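Local atomic coordinates of transcription factor IWS1 (Saccharomyces cerevisiae, PDB entry 3NFQ), a protein that helps regulate transcription by RNA polymerase II, binding chromatin and the polymerase complex and interacting with the elongation factors SPT6 and SPT5. Residues A142-L145 against I146-T150. Residues are numbered along the deposited sequence; the frame is centred on the assembly and turned at random.
Sequences AEKL and IAEWT
Leu-145 and Trp-149 both set CG beside the backbone N, with chi1 -74° and -71°. These torsions lay the leucine over one face of the indole, one helical turn apart. Leu-145 CB stands 3.8 Å from the centroid of the six-membered ring of Trp-149, 9° off its normal, a CH-pi contact. Both leucine methyls add to it: Leu-145 CD1 sits against Trp-149 CZ2 and CH2, and Leu-145 CD2 is 3.8 Å from Trp-149 CZ2. Leu-145 O lies over one face near the rim, 3.2 Å from Trp-149 CG. Leu-145 O also accepts the backbone bond from Trp-149 N at 2.8 Å. On the outer surface, Lys-144 and Glu-148 run side by side. Lys-144 CE is 3.5 Å from Glu-148 OE1, but Lys-144 NZ stays 4.6 Å from that oxygen. At the C-terminal end of helix 136-149, Ile-146 O accepts from Thr-150 N and, at 2.7 Å, from Thr-150 OG1. Phe-103 and Asn-107 touch Leu-145, while Leu-116 touches Trp-149. The leucine-indole pair thus forms part of the apolar side by which the last helix of this TFIIS N-terminal-like domain meets its bundle, while the Lys-144/Glu-148 attraction is probably weak and through-space.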
ATOM      1  N   ALA A 142      -4.774   7.005  -9.950  1.00 19.02           N
ATOM      2  CA  ALA A 142      -3.804   7.648  -9.035  1.00 16.96           C
ATOM      3  C   ALA A 142      -3.920   9.180  -9.164  1.00 18.60           C
ATOM      4  O   ALA A 142      -3.893   9.885  -8.192  1.00 18.14           O
ATOM      5  CB  ALA A 142      -2.365   7.155  -9.360  1.00 15.68           C
ATOM      6  N   GLU A 143      -4.080   9.679 -10.384  1.00 18.64           N
ATOM      7  CA  GLU A 143      -4.223  11.110 -10.626  1.00 20.78           C
ATOM      8  C   GLU A 143      -5.528  11.662 -10.043  1.00 20.42           C
ATOM      9  O   GLU A 143      -5.533  12.749  -9.483  1.00 18.95           O
ATOM     10  CB  GLU A 143      -4.112  11.338 -12.147  1.00 22.15           C
ATOM     11  CG  GLU A 143      -4.553  12.628 -12.624  1.00 25.11           C
ATOM     12  CD  GLU A 143      -4.677  12.628 -14.137  1.00 33.65           C
ATOM     13  OE1 GLU A 143      -5.779  13.020 -14.587  1.00 35.42           O
ATOM     14  OE2 GLU A 143      -3.702  12.173 -14.843  1.00 34.21           O
ATOM     15  N   LYS A 144      -6.619  10.906 -10.143  1.00 18.25           N
ATOM     16  CA  LYS A 144      -7.884  11.285  -9.491  1.00 18.81           C
ATOM     17  C   LYS A 144      -7.750  11.314  -7.986  1.00 19.22           C
ATOM     18  O   LYS A 144      -8.250  12.224  -7.319  1.00 17.43           O
ATOM     19  CB  LYS A 144      -8.994  10.290  -9.848  1.00 19.28           C
ATOM     20  CG  LYS A 144     -10.286  10.576  -9.075  1.00 22.75           C
ATOM     21  CD  LYS A 144     -11.136   9.298  -9.047  1.00 27.97           C
ATOM     22  CE  LYS A 144     -11.983   9.163  -7.777  1.00 29.96           C
ATOM     23  NZ  LYS A 144     -13.088   8.163  -8.203  1.00 34.69           N
ATOM     24  N   LEU A 145      -7.078  10.305  -7.428  1.00 18.54           N
ATOM     25  CA  LEU A 145      -7.002  10.214  -5.968  1.00 20.04           C
ATOM     26  C   LEU A 145      -6.119  11.319  -5.408  1.00 19.77           C
ATOM     27  O   LEU A 145      -6.452  11.913  -4.391  1.00 21.13           O
ATOM     28  CB  LEU A 145      -6.429   8.883  -5.542  1.00 18.73           C
ATOM     29  CG  LEU A 145      -7.462   7.761  -5.744  1.00 19.11           C
ATOM     30  CD1 LEU A 145      -6.752   6.437  -5.414  1.00 21.40           C
ATOM     31  CD2 LEU A 145      -8.630   7.971  -4.837  1.00 23.16           C
ATOM     32  N   ILE A 146      -4.991  11.557  -6.014  1.00 21.71           N
ATOM     33  CA  ILE A 146      -4.140  12.625  -5.464  1.00 23.58           C
ATOM     34  C   ILE A 146      -4.814  14.020  -5.469  1.00 24.88           C
ATOM     35  O   ILE A 146      -4.644  14.820  -4.529  1.00 25.59           O
ATOM     36  CB  ILE A 146      -2.710  12.635  -6.118  1.00 25.24           C
ATOM     37  CG1 ILE A 146      -1.714  13.417  -5.255  1.00 28.82           C
ATOM     38  CG2 ILE A 146      -2.692  13.126  -7.496  1.00 26.13           C
ATOM     39  CD1 ILE A 146      -1.210  12.533  -4.092  1.00 23.12           C
ATOM     40  N   ALA A 147      -5.515  14.329  -6.554  1.00 24.08           N
ATOM     41  CA  ALA A 147      -6.299  15.575  -6.659  1.00 23.18           C
ATOM     42  C   ALA A 147      -7.340  15.637  -5.576  1.00 23.61           C
ATOM     43  O   ALA A 147      -7.526  16.663  -4.916  1.00 25.69           O
ATOM     44  CB  ALA A 147      -6.946  15.671  -8.061  1.00 21.06           C
ATOM     45  N   GLU A 148      -8.032  14.535  -5.369  1.00 22.61           N
ATOM     46  CA  GLU A 148      -9.075  14.486  -4.400  1.00 24.72           C
ATOM     47  C   GLU A 148      -8.533  14.622  -2.975  1.00 24.58           C
ATOM     48  O   GLU A 148      -9.080  15.376  -2.151  1.00 23.87           O
ATOM     49  CB  GLU A 148      -9.815  13.164  -4.577  1.00 25.24           C
ATOM     50  CG  GLU A 148     -10.929  12.950  -3.649  1.00 29.77           C
ATOM     51  CD  GLU A 148     -11.640  11.636  -3.907  1.00 34.90           C
ATOM     52  OE1 GLU A 148     -11.980  11.343  -5.069  1.00 37.90           O
ATOM     53  OE2 GLU A 148     -11.891  10.895  -2.940  1.00 37.84           O
ATOM     54  N   TRP A 149      -7.483  13.858  -2.665  1.00 23.32           N
ATOM     55  CA  TRP A 149      -7.003  13.784  -1.300  1.00 22.83           C
ATOM     56  C   TRP A 149      -6.410  15.136  -0.925  1.00 23.45           C
ATOM     57  O   TRP A 149      -6.460  15.513   0.235  1.00 25.34           O
ATOM     58  CB  TRP A 149      -5.933  12.709  -1.168  1.00 21.30           C
ATOM     59  CG  TRP A 149      -6.498  11.320  -1.289  1.00 20.64           C
ATOM     60  CD1 TRP A 149      -7.771  10.937  -1.058  1.00 21.59           C
ATOM     61  CD2 TRP A 149      -5.766  10.134  -1.619  1.00 20.23           C
ATOM     62  NE1 TRP A 149      -7.913   9.578  -1.287  1.00 20.93           N
ATOM     63  CE2 TRP A 149      -6.681   9.065  -1.621  1.00 19.66           C
ATOM     64  CE3 TRP A 149      -4.451   9.888  -1.979  1.00 19.23           C
ATOM     65  CZ2 TRP A 149      -6.288   7.725  -1.896  1.00 21.04           C
ATOM     66  CZ3 TRP A 149      -4.045   8.559  -2.247  1.00 20.22           C
ATOM     67  CH2 TRP A 149      -4.980   7.504  -2.231  1.00 21.28           C
ATOM     68  N   THR A 150      -5.871  15.847  -1.903  1.00 24.04           N
ATOM     69  CA  THR A 150      -5.245  17.166  -1.613  1.00 25.08           C
ATOM     70  C   THR A 150      -6.193  18.364  -1.921  1.00 27.65           C
ATOM     71  O   THR A 150      -5.737  19.515  -2.042  1.00 27.20           O
ATOM     72  CB  THR A 150      -3.982  17.348  -2.416  1.00 25.39           C
ATOM     73  OG1 THR A 150      -4.308  17.380  -3.808  1.00 24.53           O
ATOM     74  CG2 THR A 150      -2.969  16.177  -2.138  1.00 23.78           C
TER